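Local coordinates for uncharacterized protein (Bombyx mori, PDB 5AZ0), which probably reduces aldehydes or ketones to alcohols with a nicotinamide cofactor, as a silkworm member of the aldo-keto reductase family (AKR2E5), at residues A[159-164]-A[189-194]; A[109-114]-A[153-158]; A[253-258]-A[293-298]. All coordinates share one frame; numbering follows the deposited sequence.

Interaction 1 (A[159-164]-A[189-194])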
loop_
_atom_site.group_PDB
_atom_site.type_symbol
_atom_site.label_atom_id
_atom_site.label_comp_id
_atom_site.label_asym_id
_atom_site.label_seq_id
_atom_site.Cartn_x
_atom_site.Cartn_y
_atom_site.Cartn_z
ATOM N N GLY A 159 -13.596 -15.475 -4.167
ATOM C CA GLY A 159 -13.399 -15.585 -2.732
ATOM C C GLY A 159 -13.411 -14.199 -2.103
ATOM O O GLY A 159 -13.973 -14.054 -1.028
ATOM N N PHE A 160 -12.805 -13.184 -2.740
ATOM C CA PHE A 160 -12.888 -11.784 -2.172
ATOM C C PHE A 160 -14.346 -11.329 -2.148
ATOM O O PHE A 160 -14.808 -10.809 -1.148
ATOM C CB PHE A 160 -12.016 -10.783 -2.941
ATOM C CG PHE A 160 -10.595 -10.807 -2.523
ATOM C CD1 PHE A 160 -9.790 -11.879 -2.819
ATOM C CD2 PHE A 160 -10.082 -9.785 -1.776
ATOM C CE1 PHE A 160 -8.486 -11.935 -2.384
ATOM C CE2 PHE A 160 -8.800 -9.819 -1.351
ATOM C CZ PHE A 160 -8.012 -10.918 -1.614
ATOM N N GLU A 161 -15.114 -11.631 -3.199
ATOM C CA GLU A 161 -16.537 -11.286 -3.218
ATOM C C GLU A 161 -17.321 -12.021 -2.141
ATOM O O GLU A 161 -18.268 -11.438 -1.564
ATOM C CB GLU A 161 -17.178 -11.519 -4.641
ATOM C CG GLU A 161 -16.529 -10.594 -5.686
ATOM C CD GLU A 161 -16.927 -10.881 -7.156
ATOM O OE1 GLU A 161 -17.320 -12.008 -7.405
ATOM O OE2 GLU A 161 -16.762 -10.026 -8.050
ATOM N N GLU A 162 -16.946 -13.293 -1.871
ATOM C CA GLU A 162 -17.602 -14.052 -0.820
ATOM C C GLU A 162 -17.317 -13.431 0.599
ATOM O O GLU A 162 -18.240 -13.318 1.436
ATOM C CB GLU A 162 -17.260 -15.588 -0.950
ATOM C CG GLU A 162 -17.912 -16.289 -2.185
ATOM C CD GLU A 162 -17.291 -17.672 -2.650
ATOM O OE1 GLU A 162 -16.221 -18.129 -2.183
ATOM O OE2 GLU A 162 -17.921 -18.324 -3.520
ATOM N N VAL A 163 -16.093 -13.043 0.880
ATOM C CA VAL A 163 -15.783 -12.541 2.249
ATOM C C VAL A 163 -16.425 -11.160 2.463
ATOM O O VAL A 163 -16.804 -10.840 3.590
ATOM C CB VAL A 163 -14.304 -12.478 2.567
ATOM C CG1 VAL A 163 -13.721 -13.910 2.583
ATOM C CG2 VAL A 163 -13.497 -11.573 1.610
ATOM N N LEU A 164 -16.624 -10.405 1.354
ATOM C CA LEU A 164 -17.387 -9.160 1.347
ATOM C C LEU A 164 -18.803 -9.410 1.747
ATOM O O LEU A 164 -19.319 -8.770 2.700
ATOM C CB LEU A 164 -17.293 -8.452 -0.006
ATOM C CG LEU A 164 -17.916 -7.029 -0.143
ATOM C CD1 LEU A 164 -17.149 -6.060 0.688
ATOM C CD2 LEU A 164 -17.887 -6.607 -1.595
ATOM N N CYS A 189 -15.643 -9.236 -13.111
ATOM C CA CYS A 189 -16.062 -9.314 -11.692
ATOM C C CYS A 189 -17.510 -9.067 -11.495
ATOM O O CYS A 189 -18.121 -8.571 -12.375
ATOM C CB CYS A 189 -15.274 -8.283 -10.901
ATOM S SG CYS A 189 -15.586 -6.577 -11.430
ATOM N N ASN A 190 -18.076 -9.425 -10.350
ATOM C CA ASN A 190 -19.393 -8.954 -9.982
ATOM C C ASN A 190 -19.273 -7.673 -9.153
ATOM O O ASN A 190 -20.097 -6.797 -9.271
ATOM C CB ASN A 190 -20.168 -10.022 -9.197
ATOM C CG ASN A 190 -20.511 -11.250 -10.060
ATOM O OD1 ASN A 190 -20.624 -11.189 -11.268
ATOM N ND2 ASN A 190 -20.619 -12.351 -9.438
ATOM N N VAL A 191 -18.278 -7.572 -8.299
ATOM C CA VAL A 191 -18.080 -6.349 -7.477
ATOM C C VAL A 191 -16.709 -5.863 -7.919
ATOM O O VAL A 191 -15.743 -6.631 -7.865
ATOM C CB VAL A 191 -18.100 -6.662 -5.980
ATOM C CG1 VAL A 191 -17.834 -5.419 -5.172
ATOM C CG2 VAL A 191 -19.411 -7.288 -5.552
ATOM N N PRO A 192 -16.584 -4.584 -8.332
ATOM C CA PRO A 192 -15.254 -4.160 -8.748
ATOM C C PRO A 192 -14.313 -3.919 -7.579
ATOM O O PRO A 192 -14.778 -3.620 -6.501
ATOM C CB PRO A 192 -15.528 -2.855 -9.474
ATOM C CG PRO A 192 -16.668 -2.299 -8.703
ATOM C CD PRO A 192 -17.524 -3.441 -8.269
ATOM N N PRO A 193 -13.006 -4.012 -7.809
ATOM C CA PRO A 193 -12.079 -3.622 -6.793
ATOM C C PRO A 193 -12.244 -2.153 -6.467
ATOM O O PRO A 193 -12.509 -1.324 -7.380
ATOM C CB PRO A 193 -10.740 -3.826 -7.439
ATOM C CG PRO A 193 -11.013 -3.677 -8.946
ATOM C CD PRO A 193 -12.346 -4.326 -9.090
ATOM N N ALA A 194 -12.039 -1.833 -5.186
ATOM C CA ALA A 194 -12.092 -0.495 -4.701
ATOM C C ALA A 194 -10.789 0.216 -4.925
ATOM O O ALA A 194 -10.774 1.432 -5.090
ATOM C CB ALA A 194 -12.432 -0.515 -3.211
#
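E161 on helix 153-165 and V191 in the irregular chain just past helix 179-188 mark the closest backbone approach, with E161 CA and V191 CA 6.7 Å apart. Side chains bridge this gap, chiefly the carboxylate of E161. Its CG lies anti to the carbonyl carbon (chi1 -63°), and from there the chain runs out extended, carrying OE2 to two successive amides. N190 N donates to E161 OE2 over 2.7 Å, on the syn side and somewhat out of the carboxylate plane, in a bent bond. V191 N donates to the same E161 OE2 over 2.9 Å in a much straighter one (167°), this time from above the plane. Both donors approach from one face, so a single oxygen takes up two neighbouring N-H groups where C189 has left helical geometry. In the (beta/alpha)8 barrel of the aldo-keto reductases this is an alpha-to-beta turn: the chain leaves helix 179-188 and heads into strand 195-199, and E161 ties it to the preceding helix of the barrel wall. The N190 side chain crosses that of E161 at about a right angle, yet its amide plane is nearly aligned with the carboxylate, 9° away; N190 CB lies 3.6 Å from E161 OE2. One turn farther along the helix, L164 adds an apolar touch. L164 and V191 reach toward each other tip to tip, L164 CD2 meeting V191 CG1 at 3.8 Å. E161 and L164 also touch I172 of strand 172-175. On the turn side, P193 packs against M182, L185 and L186 of helix 179-188.

Interaction 2 (A[109-114]-A[153-158]); sequences YHRAAD and YLETWR. With ACT (acetate ion), chain I.
H110 and T156 meet where two neighbouring helices of the (beta/alpha)8 barrel begin: 109-114 is the end of the connection from strand 100-105 into helix 112-126, and 153-158 is the first part of helix 153-165. The backbones come close, A112 CA lying 4.8 Å from T156 CA. Two hydrogen bonds join the segments. T156 OG1 donates to H110 O over 2.7 Å, in the carbonyl plane and on a lone pair, with a C=O...donor angle of 124°. A112 N points at E155 OE2, 3.0 Å away, in a nearly straight bond that arrives on the anti side and tilted from the carboxylate plane. E155 is modelled in two conformers, so this second bond may be made only part of the time; where it forms, a carboxylate sits at the start of helix 112-126, a placement likely to suit the helix dipole. The nonpolar contact is a CH-pi interaction. With T156 OG1 anti to the carbonyl carbon (chi1 -46°), CG2 is swung over one face of the H110 imidazole, 4.2 Å from its centroid and 21° off the ring normal. One threonine thus holds the H110 carbonyl with its hydroxyl and sets its methyl against one face of the ring, toward the rim. M136 of strand 133-136 packs against both side chains. Beside them, A112 CB lies 4.0 Å from E155 CG. The R111 guanidinium forms a salt bridge with E149, outside the two segments. The ring end of Y153 leads off from 109-114 and meets F177 edge-to-face. Its hydroxyl binds an acetate ion, probably from the crystallisation liquor: Y153 OH donates to acetate OXT over 2.5 Å, the oxygen lying at the ring edge and in its plane.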
loop_
_atom_site.group_PDB
_atom_site.type_symbol
_atom_site.label_atom_id
_atom_site.label_comp_id
_atom_site.label_asym_id
_atom_site.label_seq_id
_atom_site.Cartn_x
_atom_site.Cartn_y
_atom_site.Cartn_z
ATOM N N TYR A 109 -2.780 -18.336 -0.846
ATOM C CA TYR A 109 -4.204 -18.463 -0.449
ATOM C C TYR A 109 -5.080 -17.991 -1.608
ATOM O O TYR A 109 -5.969 -17.122 -1.435
ATOM C CB TYR A 109 -4.391 -17.651 0.906
ATOM C CG TYR A 109 -3.873 -18.385 2.110
ATOM C CD1 TYR A 109 -4.567 -19.451 2.620
ATOM C CD2 TYR A 109 -2.679 -18.070 2.727
ATOM C CE1 TYR A 109 -4.086 -20.201 3.673
ATOM C CE2 TYR A 109 -2.201 -18.819 3.846
ATOM C CZ TYR A 109 -2.898 -19.870 4.288
ATOM O OH TYR A 109 -2.491 -20.618 5.380
ATOM N N HIS A 110 -4.826 -18.487 -2.836
ATOM C CA HIS A 110 -5.539 -17.935 -4.050
ATOM C C HIS A 110 -6.651 -18.752 -4.486
ATOM O O HIS A 110 -7.449 -18.336 -5.364
ATOM C CB HIS A 110 -4.623 -17.626 -5.223
ATOM C CG HIS A 110 -3.959 -16.300 -5.144
ATOM N ND1 HIS A 110 -3.825 -15.507 -6.241
ATOM C CD2 HIS A 110 -3.395 -15.620 -4.112
ATOM C CE1 HIS A 110 -3.220 -14.377 -5.908
ATOM N NE2 HIS A 110 -2.900 -14.434 -4.622
ATOM N N ARG A 111 -6.842 -19.892 -3.874
ATOM C CA ARG A 111 -8.141 -20.556 -4.155
ATOM C C ARG A 111 -9.266 -19.744 -3.510
ATOM O O ARG A 111 -9.064 -19.218 -2.414
ATOM C CB ARG A 111 -8.169 -21.975 -3.588
ATOM C CG ARG A 111 -7.189 -22.976 -4.240
ATOM C CD ARG A 111 -6.956 -24.184 -3.329
ATOM N NE ARG A 111 -5.842 -24.994 -3.833
ATOM C CZ ARG A 111 -4.558 -24.742 -3.642
ATOM N NH1 ARG A 111 -4.139 -23.714 -2.948
ATOM N NH2 ARG A 111 -3.656 -25.527 -4.162
ATOM N N ALA A 112 -10.447 -19.747 -4.124
ATOM C CA ALA A 112 -11.579 -19.018 -3.652
ATOM C C ALA A 112 -11.851 -19.250 -2.167
ATOM O O ALA A 112 -11.882 -18.313 -1.407
ATOM C CB ALA A 112 -12.822 -19.330 -4.463
ATOM N N ALA A 113 -11.930 -20.513 -1.750
ATOM C CA ALA A 113 -12.189 -20.837 -0.345
ATOM C C ALA A 113 -11.065 -20.443 0.559
ATOM O O ALA A 113 -11.298 -20.256 1.743
ATOM C CB ALA A 113 -12.468 -22.323 -0.192
ATOM N N ASP A 114 -9.846 -20.273 0.053
ATOM C CA ASP A 114 -8.825 -19.876 0.965
ATOM C C ASP A 114 -8.812 -18.441 1.390
ATOM O O ASP A 114 -8.121 -18.102 2.370
ATOM C CB ASP A 114 -7.466 -20.307 0.488
ATOM C CG ASP A 114 -7.262 -21.852 0.714
ATOM O OD1 ASP A 114 -7.359 -22.439 1.875
ATOM O OD2 ASP A 114 -7.197 -22.452 -0.320
ATOM N N TYR A 153 -6.624 -15.185 -11.199
ATOM C CA TYR A 153 -6.977 -14.180 -10.202
ATOM C C TYR A 153 -8.479 -13.929 -10.194
ATOM O O TYR A 153 -9.009 -13.520 -9.147
ATOM C CB TYR A 153 -6.108 -12.884 -10.341
ATOM C CG TYR A 153 -6.182 -12.276 -11.745
ATOM C CD1 TYR A 153 -7.321 -11.634 -12.178
ATOM C CD2 TYR A 153 -5.126 -12.419 -12.643
ATOM C CE1 TYR A 153 -7.415 -11.115 -13.431
ATOM C CE2 TYR A 153 -5.209 -11.902 -13.936
ATOM C CZ TYR A 153 -6.346 -11.248 -14.327
ATOM O OH TYR A 153 -6.465 -10.727 -15.602
ATOM N N LEU A 154 -9.182 -14.269 -11.293
ATOM C CA LEU A 154 -10.611 -14.260 -11.265
ATOM C C LEU A 154 -11.215 -15.269 -10.319
ATOM O O LEU A 154 -12.319 -14.981 -9.776
ATOM C CB LEU A 154 -11.295 -14.428 -12.662
ATOM C CG LEU A 154 -10.891 -13.422 -13.772
ATOM C CD1 LEU A 154 -11.682 -13.764 -15.062
ATOM C CD2 LEU A 154 -11.236 -11.984 -13.350
ATOM N N GLU A 155 -10.586 -16.452 -10.158
ATOM C CA GLU A 155 -11.089 -17.447 -9.174
ATOM C C GLU A 155 -10.824 -16.840 -7.823
ATOM O O GLU A 155 -11.683 -16.851 -7.001
ATOM C CB GLU A 155 -10.477 -18.894 -9.158
ATOM C CG GLU A 155 -11.161 -19.782 -8.057
ATOM C CD GLU A 155 -10.514 -21.126 -7.673
ATOM O OE1 GLU A 155 -9.912 -21.709 -8.600
ATOM O OE2 GLU A 155 -10.669 -21.600 -6.479
ATOM N N THR A 156 -9.637 -16.311 -7.595
ATOM C CA THR A 156 -9.362 -15.724 -6.296
ATOM C C THR A 156 -10.397 -14.639 -5.905
ATOM O O THR A 156 -10.879 -14.612 -4.783
ATOM C CB THR A 156 -7.975 -15.148 -6.245
ATOM O OG1 THR A 156 -7.077 -16.109 -6.807
ATOM C CG2 THR A 156 -7.594 -14.791 -4.811
ATOM N N TRP A 157 -10.802 -13.862 -6.894
ATOM C CA TRP A 157 -11.664 -12.738 -6.719
ATOM C C TRP A 157 -13.017 -13.166 -6.306
ATOM O O TRP A 157 -13.609 -12.498 -5.471
ATOM C CB TRP A 157 -11.677 -11.872 -7.990
ATOM C CG TRP A 157 -12.372 -10.539 -7.737
ATOM C CD1 TRP A 157 -13.580 -10.161 -8.163
ATOM C CD2 TRP A 157 -11.865 -9.477 -6.954
ATOM N NE1 TRP A 157 -13.866 -8.874 -7.720
ATOM C CE2 TRP A 157 -12.816 -8.426 -6.993
ATOM C CE3 TRP A 157 -10.688 -9.297 -6.218
ATOM C CZ2 TRP A 157 -12.652 -7.230 -6.276
ATOM C CZ3 TRP A 157 -10.488 -8.077 -5.557
ATOM C CH2 TRP A 157 -11.470 -7.083 -5.574
ATOM N N ARG A 158 -13.471 -14.337 -6.749
ATOM C CA ARG A 158 -14.737 -14.850 -6.227
ATOM C C ARG A 158 -14.708 -15.019 -4.693
ATOM O O ARG A 158 -15.692 -14.801 -4.034
ATOM C CB ARG A 158 -15.176 -16.210 -6.824
ATOM C CG ARG A 158 -15.519 -16.195 -8.325
ATOM C CD ARG A 158 -16.112 -17.527 -8.943
ATOM N NE ARG A 158 -15.159 -18.250 -9.827
ATOM C CZ ARG A 158 -14.683 -17.817 -11.032
ATOM N NH1 ARG A 158 -15.050 -16.655 -11.590
ATOM N NH2 ARG A 158 -13.793 -18.565 -11.706
HETATM C C ACT I . -4.083 -10.633 -18.012
HETATM O O ACT I . -2.887 -10.292 -18.111
HETATM O OXT ACT I . -4.539 -11.365 -17.084
HETATM C CH3 ACT I . -4.948 -10.121 -19.109
#

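Interaction 3 (A[253-258]-A[293-298])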
loop_
_atom_site.group_PDB
_atom_site.type_symbol
_atom_site.label_atom_id
_atom_site.label_comp_id
_atom_site.label_asym_id
_atom_site.label_seq_id
_atom_site.Cartn_x
_atom_site.Cartn_y
_atom_site.Cartn_z
ATOM N N ARG A 253 11.339 25.395 -0.818
ATOM C CA ARG A 253 11.370 26.788 -0.301
ATOM C C ARG A 253 10.196 27.572 -0.836
ATOM O O ARG A 253 9.583 28.368 -0.131
ATOM C CB ARG A 253 12.679 27.512 -0.630
ATOM C CG ARG A 253 13.914 26.950 0.071
ATOM C CD ARG A 253 15.151 27.787 -0.300
ATOM N NE ARG A 253 15.546 27.596 -1.709
ATOM C CZ ARG A 253 16.475 26.734 -2.165
ATOM N NH1 ARG A 253 17.188 25.947 -1.343
ATOM N NH2 ARG A 253 16.712 26.661 -3.483
ATOM N N LYS A 254 9.827 27.352 -2.078
ATOM C CA LYS A 254 8.691 28.096 -2.582
ATOM C C LYS A 254 7.407 27.941 -1.779
ATOM O O LYS A 254 6.709 28.906 -1.546
ATOM C CB LYS A 254 8.473 27.757 -4.048
ATOM C CG LYS A 254 7.310 28.453 -4.678
ATOM C CD LYS A 254 7.251 28.096 -6.158
ATOM C CE LYS A 254 5.942 28.607 -6.724
ATOM N NZ LYS A 254 5.850 28.246 -8.156
ATOM N N TYR A 255 7.061 26.730 -1.361
ATOM C CA TYR A 255 5.768 26.524 -0.647
ATOM C C TYR A 255 5.973 26.246 0.837
ATOM O O TYR A 255 5.004 26.108 1.583
ATOM C CB TYR A 255 4.967 25.391 -1.269
ATOM C CG TYR A 255 4.702 25.514 -2.744
ATOM C CD1 TYR A 255 3.616 26.200 -3.228
ATOM C CD2 TYR A 255 5.553 24.925 -3.644
ATOM C CE1 TYR A 255 3.363 26.281 -4.606
ATOM C CE2 TYR A 255 5.342 25.002 -5.006
ATOM C CZ TYR A 255 4.238 25.663 -5.492
ATOM O OH TYR A 255 4.059 25.660 -6.871
ATOM N N GLY A 256 7.224 26.159 1.260
ATOM C CA GLY A 256 7.542 26.145 2.680
ATOM C C GLY A 256 7.480 24.747 3.222
ATOM O O GLY A 256 6.923 24.522 4.272
ATOM N N LYS A 257 8.089 23.811 2.495
ATOM C CA LYS A 257 7.935 22.398 2.754
ATOM C C LYS A 257 9.231 21.726 2.538
ATOM O O LYS A 257 10.046 22.179 1.754
ATOM C CB LYS A 257 6.904 21.785 1.764
ATOM C CG LYS A 257 5.464 22.253 1.918
ATOM C CD LYS A 257 4.847 21.887 3.291
ATOM C CE LYS A 257 3.512 22.619 3.445
ATOM N NZ LYS A 257 2.577 22.138 4.490
ATOM N N THR A 258 9.383 20.567 3.138
ATOM C CA THR A 258 10.512 19.726 2.840
ATOM C C THR A 258 10.363 18.931 1.496
ATOM O O THR A 258 9.326 18.947 0.816
ATOM C CB THR A 258 10.747 18.743 3.989
ATOM O OG1 THR A 258 9.760 17.691 3.963
ATOM C CG2 THR A 258 10.714 19.479 5.381
ATOM N N PHE A 293 -1.285 22.994 0.485
ATOM C CA PHE A 293 -0.553 23.691 -0.576
ATOM C C PHE A 293 -0.880 23.102 -1.931
ATOM O O PHE A 293 -1.155 21.929 -2.029
ATOM C CB PHE A 293 0.967 23.775 -0.262
ATOM C CG PHE A 293 1.765 22.507 -0.505
ATOM C CD1 PHE A 293 1.781 21.472 0.436
ATOM C CD2 PHE A 293 2.621 22.393 -1.616
ATOM C CE1 PHE A 293 2.576 20.346 0.243
ATOM C CE2 PHE A 293 3.409 21.249 -1.831
ATOM C CZ PHE A 293 3.369 20.210 -0.912
ATOM N N GLN A 294 -0.912 23.948 -2.952
ATOM C CA GLN A 294 -1.279 23.576 -4.309
ATOM C C GLN A 294 -0.005 23.807 -5.121
ATOM O O GLN A 294 0.553 24.901 -5.077
ATOM C CB GLN A 294 -2.444 24.456 -4.766
ATOM C CG GLN A 294 -3.098 24.084 -6.100
ATOM C CD GLN A 294 -4.043 22.879 -6.012
ATOM O OE1 GLN A 294 -4.668 22.629 -4.969
ATOM N NE2 GLN A 294 -4.154 22.128 -7.112
ATOM N N LEU A 295 0.513 22.759 -5.770
ATOM C CA LEU A 295 1.670 22.875 -6.651
ATOM C C LEU A 295 1.162 23.481 -7.934
ATOM O O LEU A 295 0.116 23.039 -8.467
ATOM C CB LEU A 295 2.365 21.531 -6.904
ATOM C CG LEU A 295 3.124 20.959 -5.712
ATOM C CD1 LEU A 295 3.095 19.425 -5.722
ATOM C CD2 LEU A 295 4.580 21.388 -5.593
ATOM N N ASP A 296 1.861 24.509 -8.442
ATOM C CA ASP A 296 1.379 25.174 -9.681
ATOM C C ASP A 296 1.895 24.431 -10.911
ATOM O O ASP A 296 2.702 23.498 -10.794
ATOM C CB ASP A 296 1.662 26.696 -9.701
ATOM C CG ASP A 296 3.132 27.025 -9.757
ATOM O OD1 ASP A 296 3.922 26.284 -10.399
ATOM O OD2 ASP A 296 3.470 28.023 -9.117
ATOM N N ASP A 297 1.371 24.826 -12.061
ATOM C CA ASP A 297 1.597 24.137 -13.308
ATOM C C ASP A 297 3.068 23.978 -13.545
ATOM O O ASP A 297 3.495 22.943 -13.997
ATOM C CB ASP A 297 0.977 24.885 -14.486
ATOM C CG ASP A 297 -0.550 24.938 -14.432
ATOM O OD1 ASP A 297 -1.176 23.999 -13.902
ATOM O OD2 ASP A 297 -1.133 25.931 -14.941
ATOM N N GLU A 298 3.851 24.999 -13.237
ATOM C CA GLU A 298 5.324 24.952 -13.454
ATOM C C GLU A 298 6.007 23.876 -12.623
ATOM O O GLU A 298 6.866 23.107 -13.125
ATOM C CB GLU A 298 5.946 26.327 -13.135
ATOM C CG GLU A 298 7.432 26.463 -13.471
ATOM C CD GLU A 298 8.095 27.709 -12.849
ATOM O OE1 GLU A 298 7.414 28.751 -12.695
ATOM O OE2 GLU A 298 9.301 27.634 -12.516
#
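The phenol oxygen of Y255 is gripped by D296 N and by D299. D296 N donates to Y255 OH over 2.9 Å in a nearly straight bond (168°), and Y255 OH is also hydrogen-bonded to the D299 carboxylate. Alongside runs K254, its chain fully extended, with CG over one face of the Y255 ring. At its end K254 NZ forms a salt bridge to D296 OD2, 2.6 Å away and on the syn side; a second salt bridge links this ammonium to D299. D296 is itself the N-cap of helix 297-304, its OD1 accepting from D299 N, so one carboxylate both caps the helix and holds the lysine. The rest of the Y255 side chain packs on two residues of 293-298: Y255 CB touches F293 CD2 at 3.8 Å, the two side chains crossing at about a right angle, and ring atom Y255 CE2 meets L295 CD2 at 3.7 Å. Cutting Y255 back to an alanine would probably leave D296 N without this acceptor and the D299 carboxylate without the phenol, and uncover the L295 methyl that the ring packs on. K257 follows after G256, whose positive phi ends helix 246-255. A bend at chi2 (-63°) folds the lysine over F293: K257 CG lies over one face, 4.0 Å from the ring centroid and 15° off its normal, and K257 CE comes within 3.7 Å of F293 CD1. The ammonium goes on to D292 in a salt bridge and to S289 O. By topology, helices 246-255 and 297-304 are consistent with H1 and H2, the two helices that aldo-keto reductases add to the eight of the barrel; here the C-terminal end of one is fastened to the capped N-terminus of the other.

How the interactions relate
Interaction 2 comes before interaction 1 along the chain, and interaction 3 follows both. The first two are neighbours, their centres about 10 Å apart, and share helix 153-165: its first part meets the start of helix 112-126, its later turns the chain after helix 179-188. W157 joins them, with a probable hydrogen bond from W157 NE1 to V191 O (2.9 Å) and its ring against P192 and P193. Three successive helices of the barrel wall are thereby linked. Interaction 3 lies across the chain's centre, centres about 39 Å from interaction 1 and 44 Å from interaction 2, and joins helices, probably additions to the barrel, that come before and after the last strand, 273-274, in the chain.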